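Local coordinates for uncharacterized protein (Enterococcus faecalis, PDB 4OBI), which is of unknown function but binds a zinc ion through a NusG domain II-like, mostly beta domain of a predicted membrane protein, at residues Val22-Asp27 against Tyr35-Glu40; Asp45-Glu50 against Leu66-Arg71; Glu79-Cys84 against Phe90-Ala95. All blocks are in the same frame, centred on the assembly; numbering follows the deposited sequence. Where two conformers were deposited one is given.

Contact 1. Residues Val22-Asp27 against Tyr35-Glu40; sequences VIKVFD and YTYKYE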
loop_
_atom_site.group_PDB
_atom_site.type_symbol
_atom_site.label_atom_id
_atom_site.label_comp_id
_atom_site.label_asym_id
_atom_site.label_seq_id
_atom_site.Cartn_x
_atom_site.Cartn_y
_atom_site.Cartn_z
ATOM N N VAL A 22 5.631 -9.744 4.813
ATOM C CA VAL A 22 5.303 -8.394 5.235
ATOM C C VAL A 22 6.603 -7.605 5.241
ATOM O O VAL A 22 7.503 -7.895 6.030
ATOM C CB VAL A 22 4.637 -8.364 6.623
ATOM C CG1 VAL A 22 4.393 -6.932 7.051
ATOM C CG2 VAL A 22 3.333 -9.154 6.598
ATOM N N ILE A 23 6.708 -6.627 4.343
ATOM C CA ILE A 23 7.970 -5.909 4.142
ATOM C C ILE A 23 8.010 -4.548 4.834
ATOM O O ILE A 23 9.089 -4.060 5.151
ATOM C CB ILE A 23 8.330 -5.755 2.645
ATOM C CG1 ILE A 23 7.321 -4.895 1.902
ATOM C CG2 ILE A 23 8.445 -7.125 1.969
ATOM C CD1 ILE A 23 7.768 -4.544 0.496
ATOM N N LYS A 24 6.845 -3.952 5.092
ATOM C CA LYS A 24 6.767 -2.622 5.691
ATOM C C LYS A 24 5.443 -2.454 6.457
ATOM O O LYS A 24 4.404 -2.927 6.013
ATOM C CB LYS A 24 6.860 -1.563 4.581
ATOM C CG LYS A 24 7.405 -0.214 5.008
ATOM C CD LYS A 24 8.913 -0.236 5.182
ATOM C CE LYS A 24 9.485 1.173 5.241
ATOM N NZ LYS A 24 8.829 2.020 6.279
ATOM N N VAL A 25 5.492 -1.780 7.602
ATOM C CA VAL A 25 4.284 -1.347 8.297
ATOM C C VAL A 25 4.367 0.174 8.418
ATOM O O VAL A 25 5.345 0.690 8.952
ATOM C CB VAL A 25 4.153 -1.983 9.695
ATOM C CG1 VAL A 25 2.913 -1.459 10.416
ATOM C CG2 VAL A 25 4.095 -3.504 9.591
ATOM N N PHE A 26 3.357 0.869 7.896
ATOM C CA PHE A 26 3.315 2.334 7.902
ATOM C C PHE A 26 2.332 2.814 8.964
ATOM O O PHE A 26 1.177 2.383 8.995
ATOM C CB PHE A 26 2.849 2.886 6.546
ATOM C CG PHE A 26 3.630 2.385 5.357
ATOM C CD1 PHE A 26 4.748 3.072 4.894
ATOM C CD2 PHE A 26 3.224 1.255 4.670
ATOM C CE1 PHE A 26 5.458 2.627 3.790
ATOM C CE2 PHE A 26 3.928 0.806 3.564
ATOM C CZ PHE A 26 5.043 1.490 3.122
ATOM N N ASP A 27 2.788 3.726 9.813
ATOM C CA ASP A 27 1.909 4.328 10.801
ATOM C C ASP A 27 1.026 5.344 10.085
ATOM O O ASP A 27 1.499 6.129 9.267
ATOM C CB ASP A 27 2.714 4.968 11.925
ATOM C CG ASP A 27 3.454 3.941 12.764
ATOM O OD1 ASP A 27 2.853 2.888 13.082
ATOM O OD2 ASP A 27 4.633 4.182 13.100
ATOM N N TYR A 35 4.808 10.970 2.039
ATOM C CA TYR A 35 6.006 10.427 1.394
ATOM C C TYR A 35 5.655 9.259 0.498
ATOM O O TYR A 35 4.543 8.727 0.568
ATOM C CB TYR A 35 7.022 9.972 2.445
ATOM C CG TYR A 35 6.469 8.966 3.435
ATOM C CD1 TYR A 35 5.797 9.385 4.579
ATOM C CD2 TYR A 35 6.610 7.594 3.225
ATOM C CE1 TYR A 35 5.282 8.471 5.488
ATOM C CE2 TYR A 35 6.103 6.672 4.133
ATOM C CZ TYR A 35 5.445 7.114 5.262
ATOM O OH TYR A 35 4.936 6.215 6.167
ATOM N N THR A 36 6.613 8.861 -0.337
ATOM C CA THR A 36 6.453 7.697 -1.194
ATOM C C THR A 36 7.443 6.618 -0.796
ATOM O O THR A 36 8.534 6.909 -0.284
ATOM C CB THR A 36 6.634 8.031 -2.698
ATOM O OG1 THR A 36 7.914 8.646 -2.927
ATOM C CG2 THR A 36 5.534 8.979 -3.161
ATOM N N TYR A 37 7.038 5.376 -1.029
ATOM C CA TYR A 37 7.884 4.206 -0.829
ATOM C C TYR A 37 7.743 3.306 -2.058
ATOM O O TYR A 37 6.649 2.864 -2.394
ATOM C CB TYR A 37 7.448 3.440 0.427
ATOM C CG TYR A 37 8.165 2.118 0.602
ATOM C CD1 TYR A 37 7.683 0.955 0.008
ATOM C CD2 TYR A 37 9.325 2.038 1.362
ATOM C CE1 TYR A 37 8.344 -0.260 0.159
ATOM C CE2 TYR A 37 9.991 0.834 1.522
ATOM C CZ TYR A 37 9.497 -0.312 0.922
ATOM O OH TYR A 37 10.173 -1.498 1.089
ATOM N N LYS A 38 8.860 3.034 -2.722
ATOM C CA LYS A 38 8.838 2.239 -3.937
ATOM C C LYS A 38 9.162 0.772 -3.657
ATOM O O LYS A 38 10.246 0.447 -3.163
ATOM C CB LYS A 38 9.835 2.788 -4.949
ATOM C CG LYS A 38 9.833 2.035 -6.271
ATOM C CD LYS A 38 10.625 2.766 -7.341
ATOM C CE LYS A 38 12.114 2.760 -7.042
ATOM N NZ LYS A 38 12.848 3.772 -7.844
ATOM N N TYR A 39 8.221 -0.105 -3.983
ATOM C CA TYR A 39 8.521 -1.524 -4.112
ATOM C C TYR A 39 8.930 -1.766 -5.556
ATOM O O TYR A 39 8.152 -1.493 -6.467
ATOM C CB TYR A 39 7.317 -2.407 -3.782
ATOM C CG TYR A 39 7.506 -3.816 -4.302
ATOM C CD1 TYR A 39 8.408 -4.679 -3.694
ATOM C CD2 TYR A 39 6.829 -4.261 -5.435
ATOM C CE1 TYR A 39 8.617 -5.958 -4.182
ATOM C CE2 TYR A 39 7.026 -5.544 -5.928
ATOM C CZ TYR A 39 7.929 -6.385 -5.301
ATOM O OH TYR A 39 8.140 -7.663 -5.777
ATOM N N GLU A 40 10.136 -2.274 -5.771
ATOM C CA GLU A 40 10.562 -2.654 -7.112
ATOM C C GLU A 40 11.322 -3.982 -7.076
ATOM O O GLU A 40 12.353 -4.098 -6.418
ATOM C CB GLU A 40 11.414 -1.553 -7.758
ATOM C CG GLU A 40 11.724 -1.824 -9.226
ATOM C CD GLU A 40 12.439 -0.677 -9.928
ATOM O OE1 GLU A 40 12.502 0.434 -9.376
ATOM O OE2 GLU A 40 12.940 -0.891 -11.051
HETATM O O HOH W 1 3.630 7.568 8.351
#

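Contact 2. Residues Asp45-Glu50 against Leu66-Arg71; sequences DYNLIE and LVDVRR. With ZN (zinc ion), chain C.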
loop_
_atom_site.group_PDB
_atom_site.type_symbol
_atom_site.label_atom_id
_atom_site.label_comp_id
_atom_site.label_asym_id
_atom_site.label_seq_id
_atom_site.Cartn_x
_atom_site.Cartn_y
_atom_site.Cartn_z
ATOM N N ASP A 45 9.086 -5.288 -12.066
ATOM C CA ASP A 45 7.742 -5.048 -11.556
ATOM C C ASP A 45 7.832 -4.093 -10.380
ATOM O O ASP A 45 8.689 -4.261 -9.517
ATOM C CB ASP A 45 7.085 -6.355 -11.129
ATOM C CG ASP A 45 6.684 -7.213 -12.313
ATOM O OD1 ASP A 45 6.901 -6.801 -13.479
ATOM O OD2 ASP A 45 6.140 -8.304 -12.075
ATOM N N TYR A 46 6.981 -3.067 -10.374
ATOM C CA TYR A 46 7.007 -2.090 -9.302
ATOM C C TYR A 46 5.635 -1.535 -8.965
ATOM O O TYR A 46 4.709 -1.561 -9.783
ATOM C CB TYR A 46 7.975 -0.944 -9.622
ATOM C CG TYR A 46 7.412 0.143 -10.504
ATOM C CD1 TYR A 46 7.440 0.017 -11.881
ATOM C CD2 TYR A 46 6.871 1.301 -9.960
ATOM C CE1 TYR A 46 6.933 1.012 -12.702
ATOM C CE2 TYR A 46 6.353 2.302 -10.768
ATOM C CZ TYR A 46 6.381 2.151 -12.142
ATOM O OH TYR A 46 5.876 3.139 -12.967
ATOM N N ASN A 47 5.528 -1.065 -7.726
ATOM C CA ASN A 47 4.367 -0.372 -7.216
ATOM C C ASN A 47 4.885 0.719 -6.316
ATOM O O ASN A 47 5.720 0.463 -5.439
ATOM C CB ASN A 47 3.482 -1.288 -6.389
ATOM C CG ASN A 47 3.043 -2.508 -7.149
ATOM O OD1 ASN A 47 3.818 -3.433 -7.343
ATOM N ND2 ASN A 47 1.791 -2.521 -7.576
ATOM N N LEU A 48 4.406 1.932 -6.541
ATOM C CA LEU A 48 4.818 3.072 -5.744
ATOM C C LEU A 48 3.745 3.383 -4.711
ATOM O O LEU A 48 2.632 3.769 -5.058
ATOM C CB LEU A 48 5.076 4.279 -6.639
ATOM C CG LEU A 48 5.636 5.507 -5.930
ATOM C CD1 LEU A 48 7.022 5.223 -5.368
ATOM C CD2 LEU A 48 5.670 6.680 -6.894
ATOM N N ILE A 49 4.096 3.207 -3.439
ATOM C CA ILE A 49 3.184 3.471 -2.334
ATOM C C ILE A 49 3.301 4.951 -1.948
ATOM O O ILE A 49 4.403 5.524 -1.924
ATOM C CB ILE A 49 3.478 2.546 -1.121
ATOM C CG1 ILE A 49 2.982 1.109 -1.374
ATOM C CG2 ILE A 49 2.815 3.058 0.143
ATOM C CD1 ILE A 49 3.602 0.399 -2.546
ATOM N N GLU A 50 2.159 5.571 -1.669
ATOM C CA GLU A 50 2.128 6.944 -1.182
ATOM C C GLU A 50 1.349 6.984 0.119
ATOM O O GLU A 50 0.200 6.565 0.167
ATOM C CB GLU A 50 1.468 7.858 -2.203
ATOM C CG GLU A 50 1.562 9.338 -1.858
ATOM C CD GLU A 50 0.803 10.211 -2.834
ATOM O OE1 GLU A 50 0.198 9.676 -3.778
ATOM O OE2 GLU A 50 0.804 11.445 -2.655
ATOM N N LEU A 66 -3.440 -2.004 -13.690
ATOM C CA LEU A 66 -3.411 -0.858 -12.757
ATOM C C LEU A 66 -4.580 -0.839 -11.769
ATOM O O LEU A 66 -4.982 0.215 -11.283
ATOM C CB LEU A 66 -3.312 0.459 -13.522
ATOM C CG LEU A 66 -2.129 0.639 -14.476
ATOM C CD1 LEU A 66 -2.172 2.006 -15.144
ATOM C CD2 LEU A 66 -0.809 0.437 -13.738
ATOM N N VAL A 67 -5.103 -2.016 -11.431
ATOM C CA VAL A 67 -6.293 -2.092 -10.565
ATOM C C VAL A 67 -6.019 -1.459 -9.188
ATOM O O VAL A 67 -6.850 -0.705 -8.654
ATOM C CB VAL A 67 -6.790 -3.554 -10.453
ATOM C CG1 VAL A 67 -7.650 -3.775 -9.214
ATOM C CG2 VAL A 67 -7.585 -3.915 -11.696
ATOM N N ASP A 68 -4.840 -1.733 -8.642
ATOM C CA ASP A 68 -4.429 -1.169 -7.347
ATOM C C ASP A 68 -4.297 0.349 -7.403
ATOM O O ASP A 68 -4.726 1.043 -6.486
ATOM C CB ASP A 68 -3.148 -1.828 -6.809
ATOM C CG ASP A 68 -2.036 -1.892 -7.832
ATOM O OD1 ASP A 68 -2.295 -2.342 -8.969
ATOM O OD2 ASP A 68 -0.901 -1.506 -7.497
ATOM N N VAL A 69 -3.731 0.871 -8.487
ATOM C CA VAL A 69 -3.689 2.321 -8.708
ATOM C C VAL A 69 -5.105 2.914 -8.785
ATOM O O VAL A 69 -5.397 3.961 -8.181
ATOM C CB VAL A 69 -2.882 2.664 -9.987
ATOM C CG1 VAL A 69 -2.952 4.147 -10.311
ATOM C CG2 VAL A 69 -1.433 2.252 -9.827
ATOM N N ARG A 70 -5.988 2.245 -9.522
ATOM C CA ARG A 70 -7.332 2.772 -9.755
ATOM C C ARG A 70 -8.201 2.736 -8.489
ATOM O O ARG A 70 -9.119 3.539 -8.353
ATOM C CB ARG A 70 -7.999 2.016 -10.902
ATOM C CG ARG A 70 -7.331 2.283 -12.250
ATOM C CD ARG A 70 -7.472 1.094 -13.178
ATOM N NE ARG A 70 -8.876 0.805 -13.443
ATOM C CZ ARG A 70 -9.327 -0.327 -13.969
ATOM N NH1 ARG A 70 -8.490 -1.308 -14.298
ATOM N NH2 ARG A 70 -10.628 -0.483 -14.159
ATOM N N ARG A 71 -7.888 1.817 -7.576
ATOM C CA ARG A 71 -8.554 1.707 -6.268
ATOM C C ARG A 71 -8.396 2.970 -5.409
ATOM O O ARG A 71 -9.316 3.343 -4.687
ATOM C CB ARG A 71 -8.014 0.466 -5.535
ATOM C CG ARG A 71 -8.466 0.294 -4.085
ATOM C CD ARG A 71 -9.811 -0.399 -3.998
ATOM N NE ARG A 71 -10.124 -0.753 -2.614
ATOM C CZ ARG A 71 -10.649 0.076 -1.716
ATOM N NH1 ARG A 71 -10.929 1.345 -2.031
ATOM N NH2 ARG A 71 -10.903 -0.368 -0.488
HETATM ZN ZN ZN C . -1.421 -3.850 -9.988
HETATM O O HOH W 2 -3.127 -4.768 -10.391
#

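Contact 3. Residues Glu79-Cys84 against Phe90-Ala95; sequences ETPIAC and FITVEA. With ZN (zinc ion), chain C.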
loop_
_atom_site.group_PDB
_atom_site.type_symbol
_atom_site.label_atom_id
_atom_site.label_comp_id
_atom_site.label_asym_id
_atom_site.label_seq_id
_atom_site.Cartn_x
_atom_site.Cartn_y
_atom_site.Cartn_z
ATOM N N GLU A 79 -11.798 -1.719 5.321
ATOM C CA GLU A 79 -11.829 -1.509 3.872
ATOM C C GLU A 79 -11.183 -2.672 3.146
ATOM O O GLU A 79 -10.198 -3.225 3.618
ATOM C CB GLU A 79 -11.109 -0.225 3.487
ATOM C CG GLU A 79 -11.770 1.003 4.069
ATOM C CD GLU A 79 -11.300 2.287 3.431
ATOM O OE1 GLU A 79 -11.716 2.559 2.284
ATOM O OE2 GLU A 79 -10.561 3.044 4.104
ATOM N N THR A 80 -11.751 -3.033 2.001
ATOM C CA THR A 80 -11.147 -4.039 1.122
ATOM C C THR A 80 -9.680 -3.674 0.898
ATOM O O THR A 80 -9.379 -2.529 0.549
ATOM C CB THR A 80 -11.874 -4.112 -0.237
ATOM O OG1 THR A 80 -13.272 -4.353 -0.028
ATOM C CG2 THR A 80 -11.304 -5.238 -1.091
ATOM N N PRO A 81 -8.756 -4.629 1.127
ATOM C CA PRO A 81 -7.324 -4.347 0.940
ATOM C C PRO A 81 -7.003 -3.874 -0.471
ATOM O O PRO A 81 -7.685 -4.281 -1.411
ATOM C CB PRO A 81 -6.664 -5.709 1.188
ATOM C CG PRO A 81 -7.618 -6.431 2.067
ATOM C CD PRO A 81 -8.986 -5.986 1.655
ATOM N N ILE A 82 -6.000 -3.009 -0.615
ATOM C CA ILE A 82 -5.441 -2.710 -1.931
ATOM C C ILE A 82 -4.693 -3.952 -2.373
ATOM O O ILE A 82 -3.875 -4.488 -1.631
ATOM C CB ILE A 82 -4.465 -1.527 -1.913
ATOM C CG1 ILE A 82 -5.203 -0.241 -1.528
ATOM C CG2 ILE A 82 -3.808 -1.362 -3.269
ATOM C CD1 ILE A 82 -4.300 0.881 -1.038
ATOM N N ALA A 83 -5.003 -4.418 -3.570
ATOM C CA ALA A 83 -4.379 -5.616 -4.086
ATOM C C ALA A 83 -3.845 -5.400 -5.498
ATOM O O ALA A 83 -4.575 -4.944 -6.392
ATOM C CB ALA A 83 -5.368 -6.768 -4.057
ATOM N N CYS A 84 -2.568 -5.732 -5.682
ATOM C CA CYS A 84 -1.988 -5.890 -7.004
ATOM C C CYS A 84 -1.725 -7.362 -7.206
ATOM O O CYS A 84 -0.657 -7.880 -6.865
ATOM C CB CYS A 84 -0.705 -5.084 -7.145
ATOM S SG CYS A 84 -0.000 -5.180 -8.802
ATOM N N PHE A 90 -0.129 -6.640 -1.499
ATOM C CA PHE A 90 -1.349 -6.295 -0.773
ATOM C C PHE A 90 -1.053 -5.229 0.274
ATOM O O PHE A 90 0.006 -5.245 0.898
ATOM C CB PHE A 90 -1.938 -7.534 -0.082
ATOM C CG PHE A 90 -2.294 -8.631 -1.034
ATOM C CD1 PHE A 90 -1.344 -9.558 -1.424
ATOM C CD2 PHE A 90 -3.570 -8.710 -1.578
ATOM C CE1 PHE A 90 -1.657 -10.546 -2.333
ATOM C CE2 PHE A 90 -3.889 -9.699 -2.488
ATOM C CZ PHE A 90 -2.930 -10.625 -2.859
ATOM N N ILE A 91 -1.977 -4.294 0.433
ATOM C CA ILE A 91 -1.914 -3.326 1.514
ATOM C C ILE A 91 -3.224 -3.384 2.282
ATOM O O ILE A 91 -4.292 -3.174 1.706
ATOM C CB ILE A 91 -1.722 -1.890 1.011
ATOM C CG1 ILE A 91 -0.429 -1.761 0.196
ATOM C CG2 ILE A 91 -1.736 -0.921 2.189
ATOM C CD1 ILE A 91 -0.335 -0.459 -0.571
ATOM N N THR A 92 -3.127 -3.692 3.574
ATOM C CA THR A 92 -4.305 -3.694 4.441
ATOM C C THR A 92 -4.082 -2.735 5.598
ATOM O O THR A 92 -2.952 -2.477 6.012
ATOM C CB THR A 92 -4.663 -5.108 4.962
ATOM O OG1 THR A 92 -5.992 -5.107 5.499
ATOM C CG2 THR A 92 -3.698 -5.577 6.038
ATOM N N VAL A 93 -5.173 -2.163 6.092
ATOM C CA VAL A 93 -5.122 -1.292 7.256
ATOM C C VAL A 93 -5.624 -2.095 8.457
ATOM O O VAL A 93 -6.539 -2.922 8.327
ATOM C CB VAL A 93 -5.979 -0.019 7.044
ATOM C CG1 VAL A 93 -6.119 0.773 8.335
ATOM C CG2 VAL A 93 -5.371 0.842 5.950
ATOM N N GLU A 94 -5.007 -1.877 9.614
ATOM C CA GLU A 94 -5.386 -2.592 10.836
ATOM C C GLU A 94 -5.139 -1.722 12.065
ATOM O O GLU A 94 -4.396 -0.751 11.993
ATOM C CB GLU A 94 -4.621 -3.918 10.941
ATOM C CG GLU A 94 -3.116 -3.765 11.123
ATOM C CD GLU A 94 -2.358 -5.091 11.092
ATOM O OE1 GLU A 94 -2.871 -6.104 10.554
ATOM O OE2 GLU A 94 -1.222 -5.112 11.614
ATOM N N ALA A 95 -5.767 -2.071 13.187
ATOM C CA ALA A 95 -5.565 -1.329 14.428
ATOM C C ALA A 95 -4.174 -1.603 14.987
ATOM O O ALA A 95 -3.569 -2.634 14.696
ATOM C CB ALA A 95 -6.631 -1.691 15.452
HETATM ZN ZN ZN C . -1.421 -3.850 -9.988
HETATM O O HOH W 3 -8.015 -2.399 5.232
HETATM O O HOH W 2 -3.127 -4.768 -10.391
#

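Contact 1. Residues Val22-Asp27 against Tyr35-Glu40
F26 points its ring edge at the face of Y37 in a T-shaped pair. This joins the edge strands of two antiparallel sheets in the NusG II-like beta domain. Strands 22-27 and 35-40 run antiparallel, but their axes stay 10.1 Å apart. Direct contacts are made by side chains, with no hydrogen bond across.

The tight part centres on F26, which is buried. Its ring centroid lies 5.8 Å from that of Y37, with the planes at 74°. F26 CE1 also meets Y37 CB at 4.0 Å. On another part of its rim, F26 CD1 meets Y35 OH at 3.4 Å.

The looser part lies toward I23 and K24, which are partly exposed. Both face L16 of strand 12-18 in a classic beta bulge. I23 gives only the tip of its side chain: CD1 lies 4.2 Å from Y39 CD1. K24 packs on both aromatics. Its CG, anti to the backbone N (chi1 -154°), lies over a face of Y37 and also over a face of F26. The chain then bends at chi2 and chi4, and CE comes within 3.8 Å of Y37 CE2.

At the other end, one water links the strands. It donates to D27 O at 2.7 Å and lies in the ring plane of Y35, 2.9 Å from OH.

Contact 2. Residues Asp45-Glu50 against Leu66-Arg71
N47 and D68 meet through their polar ends at the edge of the zinc site of this NusG II-like domain. N47 stands on strand 46-52 and D68 in the first turn of the short helix 67-71. Their side chains cross at about a right angle, with the amide and carboxylate planes 54° apart.

N47 ND2 donates to D68 OD2 at 2.9 Å. The acceptor lies close to the amide plane, but the N-H...O angle is only 132°, so the bond is bent. At the carboxylate, the donor comes from the syn side and stands 32° out of the plane.

D68 CG sits between the backbone N and the carbonyl carbon. This turns the carboxylate toward both the metal and N47. The two oxygens divide the work: OD1 binds zinc, and OD2 accepts the hydrogen bond from the amide N-H. N47 is thus a second-shell residue that would restrain the rotation of a metal ligand.

The other end of the amide is also held, since H87 ND1 is hydrogen-bonded to N47 OD1. C63 and C84 complete the protein ligands of the zinc. A water fills a further position, with its oxygen 2.0 Å from the metal, the same distance as D68 OD1.

Contact 3. Residues Glu79-Cys84 against Phe90-Ala95
F90 CG lies beside its backbone N, anti to the carbonyl carbon (chi1 -60°), and this sets the ring against A83. A83 CB touches the ring at F90 CD2, 3.6 Å away. In C84 it is SG that stands anti to the backbone N (chi1 -177°), and so it reaches the zinc ion at 2.3 Å.

A83 and F90 form an antiparallel non-hydrogen-bonded pair. F90 is only partly exposed there, with L85 also against it.

The neighbouring pair, I82 and I91, puts its side chains on the other face of the sheet, where the CB atoms of I82 and I91 meet at 4.0 Å. Both residues are buried. V58 of strand 55-61 packs on each of them, and I49 also touches I91.

The backbones join I82 and I91 as an antiparallel hydrogen-bonded pair. I91 N gives a nearly straight bond to I82 O at 2.8 Å. The return bond, from I82 N to I91 O, is 2.9 Å but more bent, at 133°. Each donor lies in the carbonyl plane of its acceptor. I82 O also receives a CA-H...O contact from F90 CA.

P81 is still close to the second strand, with P81 CB 3.5 Å from I91 O. Before P81 the first chain turns away, and at E79 a water lies between the two. The water lies 2.8 Å from E79 O and accepts from V93 N at 3.0 Å.

The arrangement is a beta hairpin of strands 82-84 and 89-95, with a cysteine zinc ligand at the end of its first strand.

In the fold
Strand 34-40 of contact 1 and strand 46-52 of contact 2 are neighbours in one antiparallel sheet. Y37 O lies 2.8 Å from I49 N, and Y39 O lies 2.9 Å from N47 N, both probable hydrogen bonds. Contacts 2 and 3 meet at the zinc ion, to which they bring D68 and C84. There N47 ND2 packs 3.4 Å from C84 SG. Away from the metal, R71 NH2 is a probable hydrogen-bond partner of T80 O. Contacts 1 and 3 do not touch: their nearest atoms are about 6 Å apart, and the two contacts lie on opposite sides of the chain's centre. Both reach the four-stranded sheet. The side chain of Y39 in contact 1 stays about 9 Å from the zinc.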